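Side-chain contact in intimin (PDB 6TQD), which is an outer-membrane adhesin of attaching and effacing Escherichia coli whose extracellular Ig-like domains probably hold its binding end away from the bacterial surface: residues 185-190 with 194-199. Numbering follows the deposited sequence.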
# COMPACT_ATOMS: atom_id res chain seq x y z
N VAL A 185 1.77 20.71 -13.07
CA VAL A 185 1.51 19.37 -12.55
C VAL A 185 2.45 18.41 -13.25
O VAL A 185 2.50 18.36 -14.48
CB VAL A 185 0.04 18.95 -12.76
CG1 VAL A 185 -0.16 17.50 -12.33
CG2 VAL A 185 -0.90 19.86 -11.99
N VAL A 186 3.20 17.63 -12.46
CA VAL A 186 4.10 16.61 -12.96
C VAL A 186 3.55 15.26 -12.53
O VAL A 186 2.93 15.14 -11.47
CB VAL A 186 5.52 16.80 -12.40
CG1 VAL A 186 6.46 15.78 -13.00
CG2 VAL A 186 6.02 18.22 -12.68
N SER A 187 3.78 14.23 -13.36
CA SER A 187 3.32 12.88 -13.07
C SER A 187 4.48 11.90 -13.12
O SER A 187 5.52 12.14 -13.75
CB SER A 187 2.26 12.44 -14.09
OG SER A 187 2.85 12.21 -15.35
N ALA A 188 4.26 10.75 -12.46
CA ALA A 188 5.21 9.65 -12.40
C ALA A 188 4.48 8.34 -12.70
O ALA A 188 3.36 8.14 -12.25
CB ALA A 188 5.83 9.57 -10.99
N LYS A 189 5.15 7.45 -13.43
CA LYS A 189 4.52 6.20 -13.83
C LYS A 189 5.55 5.10 -13.97
O LYS A 189 6.69 5.33 -14.38
CB LYS A 189 3.77 6.39 -15.16
CG LYS A 189 2.88 5.21 -15.56
CD LYS A 189 2.20 5.42 -16.90
CE LYS A 189 1.39 4.21 -17.35
NZ LYS A 189 2.24 3.02 -17.66
N THR A 190 5.14 3.88 -13.62
CA THR A 190 5.90 2.67 -13.90
C THR A 190 5.16 1.84 -14.95
O THR A 190 3.97 2.03 -15.22
CB THR A 190 6.12 1.84 -12.63
OG1 THR A 190 4.84 1.50 -12.09
CG2 THR A 190 6.95 2.60 -11.62
N THR A 194 -1.68 1.54 -15.08
CA THR A 194 -2.59 1.84 -16.18
C THR A 194 -2.56 3.31 -16.57
O THR A 194 -2.89 3.65 -17.72
CB THR A 194 -4.02 1.38 -15.84
OG1 THR A 194 -4.49 2.06 -14.67
CG2 THR A 194 -4.05 -0.13 -15.59
N SER A 195 -2.21 4.19 -15.63
CA SER A 195 -2.07 5.62 -15.87
C SER A 195 -1.11 6.17 -14.84
O SER A 195 -0.81 5.53 -13.83
CB SER A 195 -3.43 6.32 -15.78
OG SER A 195 -3.98 6.19 -14.49
N ALA A 196 -0.58 7.36 -15.11
CA ALA A 196 0.40 7.97 -14.24
C ALA A 196 -0.25 8.55 -12.98
O ALA A 196 -1.45 8.81 -12.94
CB ALA A 196 1.17 9.09 -14.97
N LEU A 197 0.56 8.71 -11.92
CA LEU A 197 0.15 9.37 -10.69
C LEU A 197 0.60 10.83 -10.75
O LEU A 197 1.80 11.10 -10.86
CB LEU A 197 0.80 8.69 -9.48
CG LEU A 197 0.48 9.34 -8.13
CD1 LEU A 197 -1.02 9.25 -7.83
CD2 LEU A 197 1.29 8.71 -6.99
N ASN A 198 -0.35 11.76 -10.64
CA ASN A 198 -0.03 13.18 -10.64
C ASN A 198 0.39 13.65 -9.25
O ASN A 198 -0.28 13.34 -8.26
CB ASN A 198 -1.25 14.01 -11.05
CG ASN A 198 -1.60 13.86 -12.52
OD1 ASN A 198 -0.89 13.21 -13.27
ND2 ASN A 198 -2.70 14.48 -12.92
N ALA A 199 1.46 14.42 -9.19
CA ALA A 199 1.79 15.15 -7.98
C ALA A 199 0.83 16.34 -7.81
O ALA A 199 0.16 16.77 -8.75
CB ALA A 199 3.20 15.71 -8.06
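Ser187 and Asn198 face each other as a non-hydrogen-bonded pair in the beta hairpin formed by strands 182-189 and 197-205 of a bacterial Ig-like domain. Their side chains share one face of the sheet: the amide oxygen of Asn198 lies against the methylene of Ser187, OD1 to CB 3.3 Å, and Val185 crosses the Asn198 side chain at about a right angle. Val185 CG1, swung anti to its own N (chi1 175°), touches Asn198 CB and reaches Ala199 O at 3.7 Å. The Ser187 hydroxyl lies beside the Ala196 methyl and makes a weak hydrogen bond to Asn151 O on the neighbouring strand 147-154. Ala188 and Leu197 form the hydrogen-bonded pair, gripping each other through both N-H groups; Leu197 N to Ala188 O is 2.9 Å. Two residues further along each strand, past Ser187 and Asn198, Ala199 N meets Val186 O at 2.8 Å, almost in line with the carbonyl bond. Val186, Ala188 and Ala199 all touch Phe115 of the opposing sheet, so this side of the hairpin belongs to the sandwich core. Toward the turn, Lys189 lays its extended methylenes alongside the backbone of Ser195 and Ala196, its CB 3.8 Å from Ala196 CB. The chain bends only at its end (chi4 -67°), where NZ hydrogen-bonds both Met193 O and Thr190 O, the latter from above the carbonyl plane at 3.2 Å.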